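Local coordinates for protein clp gene regulator (ClgR) (Corynebacterium glutamicum, PDB 3F52) that probably binds regulatory DNA through a helix-turn-helix domain and activates transcription of the clp protease genes, at residues R45-A50 with C77-A82; A31-F36 with E71-V76. One frame throughout, in Å; residues are numbered along the deposited sequence.

Interactions 1 and 2 share helix 70-80 and follow one another along it: L73 and V76 meet helix 25-40, and one turn on A79 and L80 meet helix 44-51, with L80 packing on helix 25-40 too. Their centres are about 8 Å apart, and the two contacts touch. L80 CD1 of interaction 1 lies 4.0 Å from L33 CD2 of interaction 2, and A82 CB packs 3.6 Å from F36 CD2. Interaction 2 is the deeper one, its centre about 3 Å from the centre of the chain against about 10 Å for interaction 1. Together they join three helices of the helix-turn-helix domain, which probably contacts DNA.

Interaction 1. Residues R45-A50 with C77-A82; sequences RELAEA and CHALGA
L47 reaches from helix 44-51 to the end of helix 70-80, sets CD1 against A79 CB at 3.8 Å and turns both of its methyls to L80. L47 CD2 meets L80 CD2 at 3.9 Å, and L80 CG, the branch point, lies 3.9 Å from L47 CD2 and 4.0 Å from L47 CD1. The two leucine side chains cross at about a right angle. One turn on from L47, A50 adds a methyl-to-methyl touch, A50 CB to A79 CB at 4.0 Å. Alanine suits both places: a single methyl on each side lets the helices come together until the CA atoms of A50 and A79 are 6.0 Å apart. No hydrogen bond crosses here.

L47 starts on the side of helix 44-51 that faces the contact, and with CG trans to the backbone N (chi1 -176°) its fork lies at A79 and L80. L80 sets off less directly, yet its end swings nearer to L47. Directly after it the helix ends in a Schellman motif, with hydrogen bonds from G81 N to H78 O and from A82 N to C77 O; G81 takes a positive phi of 71°, which glycine adopts readily. K40 NZ hydrogen-bonds to L80 O.

Helix 44-51 is the first helix of the helix-turn-helix and 55-62 the second, as in the XRE family. L47 also packs on L58 of the latter and on R37 of helix 25-40, whereas L80 touches F36 and R37, so this contact sits where helices 25-40, 44-51, 55-62 and 70-80 converge.

Interaction 2. Residues A31-F36 with E71-V76; sequences AALRSF and ELLASV
The backbones of helices 25-40 and 70-80 stand well apart here, with the nearest CA atoms, those of L33 and V76, at 8.5 Å, so branched side chains have to span the gap. L33 does so from one side, meeting L73 and V76 on the other. Its CD1 lies 4.1 Å from L73 CD1; its CD2 is 4.1 Å from V76 CG1 and equally near L73 CD1. One leucine fork thus touches residues three apart on the facing helix. L33 and V76 cross at about a right angle, whereas L73 lies aslant L33, starting off to the side and bringing only CD1 up to it. In V76, CG1 is anti to the backbone N (chi1 177°), and the flank of this methyl, not CG2, meets L33 CD2.

The contact belongs to the hydrophobic core of the five-helix domain, in which helix 25-40 and helix 70-80 flank the helix-turn-helix pair. L33 also packs on L61 of helix 55-62 and on V87 of helix 84-92, a place where a large, flexible aliphatic residue can serve several helices at once. L73 meets V84 and L25 of the second subunit. On the exposed side of the same helix, E71 OE2 forms a salt bridge with R26 NH1 of that subunit.

Interaction 1. Residues R45-A50 with C77-A82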
loop_
_atom_site.group_PDB
_atom_site.type_symbol
_atom_site.label_atom_id
_atom_site.label_comp_id
_atom_site.label_asym_id
_atom_site.label_seq_id
_atom_site.Cartn_x
_atom_site.Cartn_y
_atom_site.Cartn_z
ATOM N N ARG B 45 19.702 -11.368 0.571
ATOM C CA ARG B 45 19.904 -12.334 -0.501
ATOM C C ARG B 45 18.991 -13.539 -0.357
ATOM O O ARG B 45 18.410 -13.999 -1.354
ATOM C CB ARG B 45 21.379 -12.741 -0.594
ATOM C CG ARG B 45 22.196 -12.478 0.686
ATOM C CD ARG B 45 21.729 -11.181 1.377
ATOM N NE ARG B 45 22.813 -10.336 1.841
ATOM C CZ ARG B 45 23.428 -9.429 1.087
ATOM N NH1 ARG B 45 23.067 -9.232 -0.182
ATOM N NH2 ARG B 45 24.424 -8.727 1.607
ATOM N N GLU B 46 18.845 -14.021 0.891
ATOM C CA GLU B 46 17.967 -15.146 1.204
ATOM C C GLU B 46 16.512 -14.877 0.824
ATOM O O GLU B 46 15.859 -15.707 0.182
ATOM C CB GLU B 46 18.054 -15.482 2.693
ATOM C CG GLU B 46 19.398 -16.078 3.133
ATOM C CD GLU B 46 19.431 -16.399 4.626
ATOM O OE1 GLU B 46 18.421 -16.129 5.327
ATOM O OE2 GLU B 46 20.461 -16.960 5.090
ATOM N N LEU B 47 16.001 -13.714 1.230
ATOM C CA LEU B 47 14.646 -13.346 0.894
ATOM C C LEU B 47 14.513 -13.093 -0.603
ATOM O O LEU B 47 13.522 -13.486 -1.213
ATOM C CB LEU B 47 14.182 -12.115 1.696
ATOM C CG LEU B 47 12.715 -11.722 1.469
ATOM C CD1 LEU B 47 11.782 -12.894 1.727
ATOM C CD2 LEU B 47 12.301 -10.526 2.318
ATOM N N ALA B 48 15.508 -12.435 -1.184
ATOM C CA ALA B 48 15.488 -12.159 -2.607
ATOM C C ALA B 48 15.348 -13.460 -3.408
ATOM O O ALA B 48 14.440 -13.575 -4.228
ATOM C CB ALA B 48 16.740 -11.390 -3.018
ATOM N N GLU B 49 16.215 -14.447 -3.155
ATOM C CA GLU B 49 16.092 -15.726 -3.869
ATOM C C GLU B 49 14.737 -16.407 -3.628
ATOM O O GLU B 49 14.104 -16.861 -4.583
ATOM C CB GLU B 49 17.292 -16.669 -3.658
ATOM C CG GLU B 49 17.690 -16.959 -2.223
ATOM C CD GLU B 49 18.931 -17.863 -2.117
ATOM O OE1 GLU B 49 19.724 -17.942 -3.090
ATOM O OE2 GLU B 49 19.115 -18.499 -1.049
ATOM N N ALA B 50 14.278 -16.436 -2.372
ATOM C CA ALA B 50 12.959 -16.978 -2.040
ATOM C C ALA B 50 11.819 -16.274 -2.808
ATOM O O ALA B 50 10.864 -16.927 -3.231
ATOM C CB ALA B 50 12.721 -16.917 -0.529
ATOM N N CYS B 77 5.740 -11.332 0.953
ATOM C CA CYS B 77 5.134 -11.656 2.239
ATOM C C CYS B 77 4.993 -13.165 2.474
ATOM O O CYS B 77 5.295 -13.645 3.561
ATOM C CB CYS B 77 3.787 -10.948 2.398
ATOM S SG CYS B 77 3.967 -9.150 2.478
ATOM N N HIS B 78 4.507 -13.908 1.480
ATOM C CA HIS B 78 4.463 -15.384 1.591
ATOM C C HIS B 78 5.838 -15.982 1.922
ATOM O O HIS B 78 5.951 -16.856 2.787
ATOM C CB HIS B 78 3.865 -16.036 0.338
ATOM C CG HIS B 78 3.657 -17.516 0.471
ATOM N ND1 HIS B 78 4.556 -18.443 -0.016
ATOM C CD2 HIS B 78 2.657 -18.228 1.040
ATOM C CE1 HIS B 78 4.114 -19.662 0.241
ATOM N NE2 HIS B 78 2.964 -19.559 0.883
ATOM N N ALA B 79 6.880 -15.496 1.245
ATOM C CA ALA B 79 8.261 -15.920 1.521
ATOM C C ALA B 79 8.722 -15.578 2.950
ATOM O O ALA B 79 9.524 -16.305 3.533
ATOM C CB ALA B 79 9.205 -15.343 0.499
ATOM N N LEU B 80 8.215 -14.482 3.510
ATOM C CA LEU B 80 8.454 -14.126 4.917
ATOM C C LEU B 80 7.526 -14.859 5.880
ATOM O O LEU B 80 7.720 -14.808 7.100
ATOM C CB LEU B 80 8.270 -12.614 5.126
ATOM C CG LEU B 80 9.369 -11.650 4.666
ATOM C CD1 LEU B 80 8.830 -10.227 4.613
ATOM C CD2 LEU B 80 10.601 -11.762 5.569
ATOM N N GLY B 81 6.501 -15.518 5.351
ATOM C CA GLY B 81 5.508 -16.184 6.197
ATOM C C GLY B 81 4.639 -15.171 6.919
ATOM O O GLY B 81 4.109 -15.450 7.996
ATOM N N ALA B 82 4.491 -13.997 6.309
ATOM C CA ALA B 82 3.734 -12.888 6.876
ATOM C C ALA B 82 2.484 -12.663 6.034
ATOM O O ALA B 82 2.503 -12.935 4.832
ATOM C CB ALA B 82 4.607 -11.624 6.879
#

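Interaction 2. Residues A31-F36 with E71-V76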
loop_
_atom_site.group_PDB
_atom_site.type_symbol
_atom_site.label_atom_id
_atom_site.label_comp_id
_atom_site.label_asym_id
_atom_site.label_seq_id
_atom_site.Cartn_x
_atom_site.Cartn_y
_atom_site.Cartn_z
ATOM N N ALA B 31 9.908 -0.163 4.838
ATOM C CA ALA B 31 10.407 -0.204 6.213
ATOM C C ALA B 31 9.758 -1.369 6.983
ATOM O O ALA B 31 10.437 -2.054 7.759
ATOM C CB ALA B 31 10.161 1.114 6.909
ATOM N N ALA B 32 8.463 -1.603 6.744
ATOM C CA ALA B 32 7.731 -2.721 7.368
ATOM C C ALA B 32 8.347 -4.059 6.918
ATOM O O ALA B 32 8.679 -4.908 7.741
ATOM C CB ALA B 32 6.267 -2.653 7.004
ATOM N N LEU B 33 8.515 -4.214 5.605
ATOM C CA LEU B 33 9.119 -5.432 5.040
ATOM C C LEU B 33 10.484 -5.694 5.634
ATOM O O LEU B 33 10.789 -6.828 6.012
ATOM C CB LEU B 33 9.212 -5.332 3.520
ATOM C CG LEU B 33 7.871 -5.489 2.765
ATOM C CD1 LEU B 33 8.014 -5.001 1.329
ATOM C CD2 LEU B 33 7.344 -6.954 2.807
ATOM N N ARG B 34 11.301 -4.651 5.738
ATOM C CA ARG B 34 12.632 -4.790 6.338
ATOM C C ARG B 34 12.544 -5.292 7.788
ATOM O O ARG B 34 13.290 -6.190 8.203
ATOM C CB ARG B 34 13.403 -3.468 6.289
ATOM C CG ARG B 34 14.846 -3.618 6.827
ATOM C CD ARG B 34 15.577 -2.275 7.005
ATOM N NE ARG B 34 15.444 -1.373 5.853
ATOM C CZ ARG B 34 14.741 -0.229 5.861
ATOM N NH1 ARG B 34 14.686 0.510 4.759
ATOM N NH2 ARG B 34 14.115 0.193 6.981
ATOM N N SER B 35 11.610 -4.730 8.555
ATOM C CA SER B 35 11.464 -5.159 9.938
ATOM C C SER B 35 10.946 -6.618 10.046
ATOM O O SER B 35 11.424 -7.363 10.905
ATOM C CB SER B 35 10.653 -4.153 10.776
ATOM O OG SER B 35 9.280 -4.373 10.637
ATOM N N PHE B 36 10.040 -7.045 9.160
ATOM C CA PHE B 36 9.576 -8.440 9.147
ATOM C C PHE B 36 10.724 -9.382 8.769
ATOM O O PHE B 36 10.834 -10.491 9.301
ATOM C CB PHE B 36 8.414 -8.654 8.174
ATOM C CG PHE B 36 7.050 -8.351 8.756
ATOM C CD1 PHE B 36 6.602 -7.028 8.881
ATOM C CD2 PHE B 36 6.210 -9.379 9.172
ATOM C CE1 PHE B 36 5.327 -6.734 9.408
ATOM C CE2 PHE B 36 4.920 -9.106 9.699
ATOM C CZ PHE B 36 4.488 -7.777 9.821
ATOM N N GLU B 71 0.692 -8.394 -6.538
ATOM C CA GLU B 71 1.019 -9.820 -6.682
ATOM C C GLU B 71 2.438 -10.068 -6.189
ATOM O O GLU B 71 2.681 -11.030 -5.480
ATOM C CB GLU B 71 0.856 -10.283 -8.137
ATOM C CG GLU B 71 -0.589 -10.355 -8.623
ATOM C CD GLU B 71 -1.104 -9.027 -9.194
ATOM O OE1 GLU B 71 -0.412 -7.990 -9.071
ATOM O OE2 GLU B 71 -2.207 -9.026 -9.782
ATOM N N LEU B 72 3.361 -9.165 -6.517
ATOM C CA LEU B 72 4.723 -9.333 -6.033
ATOM C C LEU B 72 4.825 -9.090 -4.524
ATOM O O LEU B 72 5.519 -9.821 -3.809
ATOM C CB LEU B 72 5.702 -8.473 -6.820
ATOM C CG LEU B 72 7.168 -8.643 -6.398
ATOM C CD1 LEU B 72 7.649 -10.127 -6.416
ATOM C CD2 LEU B 72 8.042 -7.826 -7.294
ATOM N N LEU B 73 4.093 -8.105 -4.015
ATOM C CA LEU B 73 4.052 -7.929 -2.573
ATOM C C LEU B 73 3.546 -9.198 -1.877
ATOM O O LEU B 73 4.073 -9.605 -0.838
ATOM C CB LEU B 73 3.188 -6.717 -2.187
ATOM C CG LEU B 73 3.010 -6.491 -0.680
ATOM C CD1 LEU B 73 4.361 -6.229 0.029
ATOM C CD2 LEU B 73 2.048 -5.321 -0.464
ATOM N N ALA B 74 2.509 -9.812 -2.426
ATOM C CA ALA B 74 1.982 -11.019 -1.821
ATOM C C ALA B 74 3.065 -12.112 -1.799
ATOM O O ALA B 74 3.186 -12.860 -0.823
ATOM C CB ALA B 74 0.747 -11.498 -2.580
ATOM N N SER B 75 3.857 -12.188 -2.862
ATOM C CA SER B 75 4.939 -13.182 -2.963
ATOM C C SER B 75 6.036 -12.998 -1.919
ATOM O O SER B 75 6.479 -13.972 -1.296
ATOM C CB SER B 75 5.555 -13.143 -4.355
ATOM O OG SER B 75 4.643 -13.676 -5.270
ATOM N N VAL B 76 6.476 -11.757 -1.749
ATOM C CA VAL B 76 7.498 -11.409 -0.756
ATOM C C VAL B 76 6.992 -11.699 0.666
ATOM O O VAL B 76 7.716 -12.285 1.470
ATOM C CB VAL B 76 8.016 -9.928 -0.931
ATOM C CG1 VAL B 76 9.020 -9.552 0.134
ATOM C CG2 VAL B 76 8.647 -9.727 -2.330
#